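Local atomic coordinates of ferritin (Mycoplasma penetrans, PDB entry 7DIE), a protein that probably takes up and stores iron as a 24-subunit ferritin shell, binding ferric ions at atypical ferroxidase centres. Residues 20-34 against 49-61. Residues are numbered along the deposited sequence; the frame is centred on the assembly and turned at random.
Sequences YNVELCAANLYFHLA and FVKMGSDKQSAHM. With FE (Fe (III) ion), chain G.
Ala27 and Gly53 bring the backbones of segments 20-34 and 49-61, parts of helices 10-39 and 43-70, together, with CA atoms 4.1 Å apart. The segments run antiparallel at 160°, their axes 7.9 Å apart at closest approach. They are neighbours in the four-helix bundle of the ferritin fold. The Phe31 ring sits as a knob among Val50, Gly53, Ser54 and Gln57. Gly53 CA lies over one face of that ring, 4.2 Å from its centroid. Leu33 CB makes a CH-pi contact over one face of the Phe49 ring, almost exactly above its centre. Met61 CG lies over the Tyr20 ring, and the Met61 chain bends at its last torsion (chi3 51°), which carries CE to 3.4 Å from Tyr20 OH.

The polar end centres on Glu23. Lys56 NZ forms a salt bridge with Glu23 OE1 at 3.0 Å, meeting its syn lone pair, and a second one with Glu102. His60 ND1 gives its hydrogen to Glu23 OE2 at 2.9 Å, from above the carboxylate plane. His19 NE2 is hydrogen-bonded to the same oxygen. Glu23 is a second-shell group, and with the iron it probably limits the rotation of the imidazole. Asp134 and Asp138 bind the same iron as Asp55 and His60. The other ring nitrogen, His60 NE2, binds this iron at 2.3 Å.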
ATOM      1  N   TYR A  20     -16.150 -48.187  -4.260  1.00 26.34           N
ATOM      2  CA  TYR A  20     -16.984 -46.980  -4.267  1.00 27.10           C
ATOM      3  C   TYR A  20     -18.273 -47.213  -3.488  1.00 27.46           C
ATOM      4  O   TYR A  20     -18.682 -46.382  -2.662  1.00 24.38           O
ATOM      5  CB  TYR A  20     -17.290 -46.552  -5.709  1.00 25.40           C
ATOM      6  CG  TYR A  20     -18.100 -45.254  -5.821  1.00 26.15           C
ATOM      7  CD1 TYR A  20     -19.462 -45.241  -5.582  1.00 29.08           C
ATOM      8  CD2 TYR A  20     -17.492 -44.066  -6.204  1.00 26.77           C
ATOM      9  CE1 TYR A  20     -20.207 -44.071  -5.681  1.00 29.54           C
ATOM     10  CE2 TYR A  20     -18.231 -42.881  -6.328  1.00 30.50           C
ATOM     11  CZ  TYR A  20     -19.592 -42.895  -6.065  1.00 29.94           C
ATOM     12  OH  TYR A  20     -20.356 -41.739  -6.165  1.00 30.57           O
ATOM     13  N   ASN A  21     -18.939 -48.347  -3.742  1.00 26.01           N
ATOM     14  CA  ASN A  21     -20.174 -48.640  -3.017  1.00 27.50           C
ATOM     15  C   ASN A  21     -19.927 -48.769  -1.519  1.00 26.09           C
ATOM     16  O   ASN A  21     -20.805 -48.441  -0.721  1.00 26.09           O
ATOM     17  CB  ASN A  21     -20.822 -49.925  -3.559  1.00 26.75           C
ATOM     18  CG  ASN A  21     -21.541 -49.706  -4.876  1.00 31.44           C
ATOM     19  OD1 ASN A  21     -22.736 -49.408  -4.897  1.00 30.74           O
ATOM     20  ND2 ASN A  21     -20.814 -49.829  -5.984  1.00 34.67           N
ATOM     21  N   VAL A  22     -18.756 -49.268  -1.119  1.00 25.96           N
ATOM     22  CA  VAL A  22     -18.470 -49.405   0.308  1.00 22.70           C
ATOM     23  C   VAL A  22     -18.236 -48.038   0.945  1.00 25.63           C
ATOM     24  O   VAL A  22     -18.695 -47.773   2.071  1.00 26.48           O
ATOM     25  CB  VAL A  22     -17.274 -50.350   0.524  1.00 25.55           C
ATOM     26  CG1 VAL A  22     -16.836 -50.333   1.991  1.00 27.40           C
ATOM     27  CG2 VAL A  22     -17.645 -51.780   0.084  1.00 26.97           C
ATOM     28  N   GLU A  23     -17.527 -47.139   0.247  1.00 26.51           N
ATOM     29  CA  GLU A  23     -17.376 -45.775   0.780  1.00 24.55           C
ATOM     30  C   GLU A  23     -18.720 -45.052   0.846  1.00 27.01           C
ATOM     31  O   GLU A  23     -18.980 -44.285   1.785  1.00 27.38           O
ATOM     32  CB  GLU A  23     -16.397 -44.969  -0.078  1.00 25.36           C
ATOM     33  CG  GLU A  23     -14.991 -45.588  -0.200  1.00 25.05           C
ATOM     34  CD  GLU A  23     -14.056 -45.150   0.921  1.00 28.04           C
ATOM     35  OE1 GLU A  23     -14.545 -44.668   1.974  1.00 26.57           O
ATOM     36  OE2 GLU A  23     -12.825 -45.286   0.742  1.00 27.83           O
ATOM     37  N   LEU A  24     -19.575 -45.262  -0.157  1.00 25.20           N
ATOM     38  CA  LEU A  24     -20.908 -44.667  -0.138  1.00 24.88           C
ATOM     39  C   LEU A  24     -21.772 -45.299   0.942  1.00 28.88           C
ATOM     40  O   LEU A  24     -22.602 -44.625   1.559  1.00 26.53           O
ATOM     41  CB  LEU A  24     -21.569 -44.823  -1.518  1.00 24.81           C
ATOM     42  CG  LEU A  24     -23.023 -44.358  -1.664  1.00 26.69           C
ATOM     43  CD1 LEU A  24     -23.172 -42.891  -1.236  1.00 27.76           C
ATOM     44  CD2 LEU A  24     -23.505 -44.574  -3.124  1.00 26.22           C
ATOM     45  N   CYS A  25     -21.602 -46.599   1.183  1.00 28.15           N
ATOM     46  CA  CYS A  25     -22.350 -47.214   2.270  1.00 29.24           C
ATOM     47  C   CYS A  25     -21.989 -46.543   3.589  1.00 26.47           C
ATOM     48  O   CYS A  25     -22.868 -46.222   4.402  1.00 27.06           O
ATOM     49  CB  CYS A  25     -22.066 -48.723   2.307  1.00 30.14           C
ATOM     50  SG  CYS A  25     -22.993 -49.607   3.580  1.00 30.26           S
ATOM     51  N   ALA A  26     -20.697 -46.254   3.778  1.00 25.12           N
ATOM     52  CA  ALA A  26     -20.237 -45.547   4.968  1.00 27.24           C
ATOM     53  C   ALA A  26     -20.834 -44.152   5.036  1.00 28.60           C
ATOM     54  O   ALA A  26     -21.336 -43.736   6.084  1.00 29.14           O
ATOM     55  CB  ALA A  26     -18.706 -45.478   4.984  1.00 27.69           C
ATOM     56  N   ALA A  27     -20.788 -43.414   3.921  1.00 26.69           N
ATOM     57  CA  ALA A  27     -21.388 -42.077   3.884  1.00 27.60           C
ATOM     58  C   ALA A  27     -22.859 -42.137   4.258  1.00 28.60           C
ATOM     59  O   ALA A  27     -23.330 -41.367   5.106  1.00 26.95           O
ATOM     60  CB  ALA A  27     -21.228 -41.456   2.489  1.00 28.19           C
ATOM     61  N   ASN A  28     -23.599 -43.049   3.616  1.00 27.01           N
ATOM     62  CA  ASN A  28     -25.018 -43.227   3.903  1.00 26.11           C
ATOM     63  C   ASN A  28     -25.256 -43.551   5.367  1.00 32.63           C
ATOM     64  O   ASN A  28     -26.190 -43.022   5.979  1.00 29.57           O
ATOM     65  CB  ASN A  28     -25.596 -44.336   3.015  1.00 27.64           C
ATOM     66  CG  ASN A  28     -25.819 -43.869   1.590  1.00 31.60           C
ATOM     67  OD1 ASN A  28     -25.983 -42.673   1.355  1.00 27.87           O
ATOM     68  ND2 ASN A  28     -25.844 -44.808   0.632  1.00 27.34           N
ATOM     69  N   LEU A  29     -24.445 -44.440   5.937  1.00 27.18           N
ATOM     70  CA  LEU A  29     -24.586 -44.747   7.359  1.00 25.64           C
ATOM     71  C   LEU A  29     -24.304 -43.520   8.217  1.00 26.74           C
ATOM     72  O   LEU A  29     -25.050 -43.225   9.167  1.00 28.13           O
ATOM     73  CB  LEU A  29     -23.663 -45.910   7.752  1.00 28.71           C
ATOM     74  CG  LEU A  29     -23.731 -46.198   9.260  1.00 31.11           C
ATOM     75  CD1 LEU A  29     -25.110 -46.751   9.666  1.00 30.05           C
ATOM     76  CD2 LEU A  29     -22.616 -47.126   9.719  1.00 31.74           C
ATOM     77  N   TYR A  30     -23.252 -42.765   7.883  1.00 26.85           N
ATOM     78  CA  TYR A  30     -22.878 -41.625   8.726  1.00 28.79           C
ATOM     79  C   TYR A  30     -23.941 -40.530   8.694  1.00 26.88           C
ATOM     80  O   TYR A  30     -24.207 -39.886   9.719  1.00 24.44           O
ATOM     81  CB  TYR A  30     -21.501 -41.072   8.309  1.00 25.99           C
ATOM     82  CG  TYR A  30     -20.388 -42.092   8.474  1.00 28.54           C
ATOM     83  CD1 TYR A  30     -20.537 -43.163   9.354  1.00 28.93           C
ATOM     84  CD2 TYR A  30     -19.203 -42.013   7.728  1.00 27.09           C
ATOM     85  CE1 TYR A  30     -19.533 -44.128   9.502  1.00 28.27           C
ATOM     86  CE2 TYR A  30     -18.189 -42.972   7.871  1.00 28.88           C
ATOM     87  CZ  TYR A  30     -18.372 -44.033   8.764  1.00 31.65           C
ATOM     88  OH  TYR A  30     -17.404 -45.003   8.929  1.00 30.41           O
ATOM     89  N   PHE A  31     -24.567 -40.295   7.540  1.00 26.47           N
ATOM     90  CA  PHE A  31     -25.640 -39.303   7.533  1.00 28.07           C
ATOM     91  C   PHE A  31     -26.834 -39.793   8.347  1.00 28.58           C
ATOM     92  O   PHE A  31     -27.487 -39.003   9.036  1.00 27.86           O
ATOM     93  CB  PHE A  31     -26.042 -38.965   6.092  1.00 27.34           C
ATOM     94  CG  PHE A  31     -24.982 -38.191   5.343  1.00 26.37           C
ATOM     95  CD1 PHE A  31     -24.476 -37.006   5.865  1.00 31.18           C
ATOM     96  CD2 PHE A  31     -24.477 -38.662   4.142  1.00 26.74           C
ATOM     97  CE1 PHE A  31     -23.496 -36.280   5.190  1.00 29.00           C
ATOM     98  CE2 PHE A  31     -23.493 -37.957   3.461  1.00 26.53           C
ATOM     99  CZ  PHE A  31     -23.001 -36.754   3.991  1.00 28.31           C
ATOM    100  N   HIS A  32     -27.141 -41.093   8.276  1.00 29.96           N
ATOM    101  CA  HIS A  32     -28.155 -41.661   9.164  1.00 27.63           C
ATOM    102  C   HIS A  32     -27.767 -41.467  10.629  1.00 27.17           C
ATOM    103  O   HIS A  32     -28.562 -40.964  11.442  1.00 30.40           O
ATOM    104  CB  HIS A  32     -28.351 -43.150   8.841  1.00 28.07           C
ATOM    105  CG  HIS A  32     -29.200 -43.880   9.836  1.00 32.22           C
ATOM    106  ND1 HIS A  32     -30.558 -43.657   9.972  1.00 30.64           N
ATOM    107  CD2 HIS A  32     -28.881 -44.827  10.750  1.00 31.88           C
ATOM    108  CE1 HIS A  32     -31.033 -44.434  10.930  1.00 31.52           C
ATOM    109  NE2 HIS A  32     -30.042 -45.162  11.409  1.00 31.36           N
ATOM    110  N   LEU A  33     -26.532 -41.838  10.976  1.00 27.80           N
ATOM    111  CA  LEU A  33     -26.066 -41.731  12.356  1.00 24.95           C
ATOM    112  C   LEU A  33     -26.013 -40.283  12.826  1.00 28.00           C
ATOM    113  O   LEU A  33     -26.142 -40.016  14.024  1.00 28.82           O
ATOM    114  CB  LEU A  33     -24.695 -42.391  12.483  1.00 23.87           C
ATOM    115  CG  LEU A  33     -24.699 -43.916  12.306  1.00 27.64           C
ATOM    116  CD1 LEU A  33     -23.338 -44.503  12.674  1.00 25.85           C
ATOM    117  CD2 LEU A  33     -25.818 -44.571  13.116  1.00 29.34           C
ATOM    118  N   ALA A  34     -25.814 -39.333  11.909  1.00 28.74           N
ATOM    119  CA  ALA A  34     -25.905 -37.929  12.302  1.00 30.25           C
ATOM    120  C   ALA A  34     -27.297 -37.605  12.838  1.00 27.71           C
ATOM    121  O   ALA A  34     -27.436 -36.983  13.891  1.00 26.87           O
ATOM    122  CB  ALA A  34     -25.548 -37.022  11.122  1.00 27.95           C
ATOM    123  N   PHE A  49     -20.501 -36.712  12.396  1.00 26.86           N
ATOM    124  CA  PHE A  49     -20.911 -37.676  11.381  1.00 25.66           C
ATOM    125  C   PHE A  49     -21.196 -36.987  10.058  1.00 25.21           C
ATOM    126  O   PHE A  49     -20.918 -37.549   8.994  1.00 25.68           O
ATOM    127  CB  PHE A  49     -22.116 -38.475  11.865  1.00 25.03           C
ATOM    128  CG  PHE A  49     -21.733 -39.624  12.742  1.00 25.54           C
ATOM    129  CD1 PHE A  49     -20.906 -40.636  12.255  1.00 26.21           C
ATOM    130  CD2 PHE A  49     -22.152 -39.679  14.062  1.00 29.09           C
ATOM    131  CE1 PHE A  49     -20.528 -41.693  13.076  1.00 32.26           C
ATOM    132  CE2 PHE A  49     -21.782 -40.738  14.890  1.00 29.44           C
ATOM    133  CZ  PHE A  49     -20.966 -41.744  14.395  1.00 27.30           C
ATOM    134  N   VAL A  50     -21.731 -35.765  10.091  1.00 26.65           N
ATOM    135  CA  VAL A  50     -21.920 -35.046   8.832  1.00 25.03           C
ATOM    136  C   VAL A  50     -20.572 -34.800   8.167  1.00 23.44           C
ATOM    137  O   VAL A  50     -20.427 -34.937   6.944  1.00 28.17           O
ATOM    138  CB  VAL A  50     -22.685 -33.728   9.061  1.00 27.44           C
ATOM    139  CG1 VAL A  50     -22.668 -32.903   7.781  1.00 30.95           C
ATOM    140  CG2 VAL A  50     -24.126 -34.017   9.470  1.00 26.46           C
ATOM    141  N   LYS A  51     -19.570 -34.426   8.962  1.00 25.66           N
ATOM    142  CA  LYS A  51     -18.237 -34.202   8.413  1.00 25.91           C
ATOM    143  C   LYS A  51     -17.671 -35.482   7.814  1.00 28.03           C
ATOM    144  O   LYS A  51     -17.107 -35.462   6.713  1.00 25.71           O
ATOM    145  CB  LYS A  51     -17.312 -33.664   9.496  1.00 26.05           C
ATOM    146  CG  LYS A  51     -15.859 -33.455   9.032  1.00 32.71           C
ATOM    147  CD  LYS A  51     -14.936 -33.172  10.213  1.00 45.95           C
ATOM    148  CE  LYS A  51     -13.461 -33.313   9.821  1.00 62.45           C
ATOM    149  NZ  LYS A  51     -12.521 -32.873  10.913  1.00 67.09           N
ATOM    150  N   MET A  52     -17.834 -36.609   8.512  1.00 25.40           N
ATOM    151  CA  MET A  52     -17.295 -37.871   8.003  1.00 24.40           C
ATOM    152  C   MET A  52     -17.975 -38.266   6.697  1.00 26.52           C
ATOM    153  O   MET A  52     -17.311 -38.675   5.738  1.00 26.48           O
ATOM    154  CB  MET A  52     -17.460 -38.985   9.046  1.00 26.34           C
ATOM    155  CG  MET A  52     -16.669 -38.804  10.336  1.00 32.08           C
ATOM    156  SD  MET A  52     -14.895 -38.674  10.097  1.00 42.68           S
ATOM    157  CE  MET A  52     -14.479 -40.308   9.499  1.00 42.62           C
ATOM    158  N   GLY A  53     -19.307 -38.166   6.645  1.00 26.43           N
ATOM    159  CA  GLY A  53     -20.011 -38.515   5.422  1.00 26.25           C
ATOM    160  C   GLY A  53     -19.673 -37.579   4.275  1.00 28.57           C
ATOM    161  O   GLY A  53     -19.520 -38.015   3.130  1.00 26.62           O
ATOM    162  N   SER A  54     -19.559 -36.278   4.564  1.00 27.38           N
ATOM    163  CA  SER A  54     -19.190 -35.336   3.509  1.00 27.57           C
ATOM    164  C   SER A  54     -17.787 -35.624   2.991  1.00 25.13           C
ATOM    165  O   SER A  54     -17.530 -35.505   1.785  1.00 27.80           O
ATOM    166  CB  SER A  54     -19.291 -33.898   4.019  1.00 26.79           C
ATOM    167  OG  SER A  54     -20.620 -33.639   4.450  1.00 30.19           O
ATOM    168  N   ASP A  55     -16.862 -35.999   3.881  0.62 24.86           N
ATOM    169  CA  ASP A  55     -15.511 -36.335   3.440  0.62 25.87           C
ATOM    170  C   ASP A  55     -15.510 -37.570   2.544  0.62 28.55           C
ATOM    171  O   ASP A  55     -14.787 -37.621   1.539  0.62 27.30           O
ATOM    172  CB  ASP A  55     -14.590 -36.562   4.644  0.62 28.61           C
ATOM    173  CG  ASP A  55     -13.264 -37.197   4.245  0.62 32.37           C
ATOM    174  OD1 ASP A  55     -12.474 -36.506   3.575  0.62 32.97           O
ATOM    175  OD2 ASP A  55     -13.016 -38.380   4.580  0.62 31.12           O
ATOM    176  N   LYS A  56     -16.308 -38.583   2.890  1.00 25.40           N
ATOM    177  CA  LYS A  56     -16.401 -39.742   1.999  1.00 26.36           C
ATOM    178  C   LYS A  56     -16.827 -39.309   0.601  1.00 26.28           C
ATOM    179  O   LYS A  56     -16.292 -39.797  -0.400  1.00 25.02           O
ATOM    180  CB  LYS A  56     -17.387 -40.783   2.545  1.00 29.92           C
ATOM    181  CG  LYS A  56     -16.950 -41.465   3.849  1.00 25.95           C
ATOM    182  CD  LYS A  56     -15.563 -42.106   3.715  1.00 27.16           C
ATOM    183  CE  LYS A  56     -15.201 -42.977   4.940  1.00 29.30           C
ATOM    184  NZ  LYS A  56     -13.868 -43.663   4.748  1.00 29.32           N
ATOM    185  N   GLN A  57     -17.780 -38.377   0.508  1.00 23.61           N
ATOM    186  CA  GLN A  57     -18.209 -37.904  -0.811  1.00 26.82           C
ATOM    187  C   GLN A  57     -17.096 -37.132  -1.509  1.00 29.99           C
ATOM    188  O   GLN A  57     -16.764 -37.402  -2.667  1.00 27.50           O
ATOM    189  CB  GLN A  57     -19.437 -37.009  -0.687  1.00 26.09           C
ATOM    190  CG  GLN A  57     -20.677 -37.646  -0.069  1.00 28.68           C
ATOM    191  CD  GLN A  57     -21.716 -36.591   0.265  1.00 28.63           C
ATOM    192  OE1 GLN A  57     -21.366 -35.477   0.644  1.00 28.74           O
ATOM    193  NE2 GLN A  57     -22.991 -36.923   0.094  1.00 32.16           N
ATOM    194  N   SER A  58     -16.538 -36.133  -0.832  1.00 29.13           N
ATOM    195  CA  SER A  58     -15.695 -35.170  -1.523  1.00 30.48           C
ATOM    196  C   SER A  58     -14.276 -35.665  -1.730  1.00 30.30           C
ATOM    197  O   SER A  58     -13.582 -35.177  -2.634  1.00 29.49           O
ATOM    198  CB  SER A  58     -15.674 -33.854  -0.736  1.00 30.15           C
ATOM    199  OG  SER A  58     -14.965 -34.038   0.476  1.00 33.12           O
ATOM    200  N   ALA A  59     -13.813 -36.608  -0.920  1.00 26.96           N
ATOM    201  CA  ALA A  59     -12.432 -37.061  -1.017  1.00 24.20           C
ATOM    202  C   ALA A  59     -12.301 -38.502  -1.494  1.00 30.20           C
ATOM    203  O   ALA A  59     -11.382 -38.802  -2.249  1.00 27.57           O
ATOM    204  CB  ALA A  59     -11.729 -36.917   0.335  1.00 24.04           C
ATOM    205  N   HIS A  60     -13.207 -39.398  -1.094  1.00 25.14           N
ATOM    206  CA  HIS A  60     -13.062 -40.815  -1.450  1.00 24.63           C
ATOM    207  C   HIS A  60     -13.807 -41.142  -2.738  1.00 26.49           C
ATOM    208  O   HIS A  60     -13.193 -41.522  -3.738  1.00 26.50           O
ATOM    209  CB  HIS A  60     -13.568 -41.699  -0.307  1.00 22.87           C
ATOM    210  CG  HIS A  60     -12.766 -41.558   0.950  1.00 26.41           C
ATOM    211  ND1 HIS A  60     -12.010 -42.587   1.470  1.00 29.39           N
ATOM    212  CD2 HIS A  60     -12.585 -40.501   1.778  1.00 29.49           C
ATOM    213  CE1 HIS A  60     -11.412 -42.176   2.576  1.00 29.12           C
ATOM    214  NE2 HIS A  60     -11.732 -40.909   2.779  1.00 30.68           N
ATOM    215  N   MET A  61     -15.131 -40.977  -2.724  1.00 25.27           N
ATOM    216  CA  MET A  61     -15.931 -41.283  -3.908  1.00 24.63           C
ATOM    217  C   MET A  61     -15.477 -40.462  -5.112  1.00 25.44           C
ATOM    218  O   MET A  61     -15.458 -40.962  -6.237  1.00 27.12           O
ATOM    219  CB  MET A  61     -17.408 -41.038  -3.595  1.00 25.81           C
ATOM    220  CG  MET A  61     -17.951 -42.003  -2.558  1.00 27.02           C
ATOM    221  SD  MET A  61     -19.348 -41.404  -1.583  1.00 30.08           S
ATOM    222  CE  MET A  61     -20.420 -40.869  -2.877  1.00 25.61           C
TER
HETATM  223 FE    FE G 201     -11.112 -39.658   4.662  0.68 36.02          FE
HETATM  224  O   HOH W   1     -10.233 -37.772   3.499  1.00 40.83           O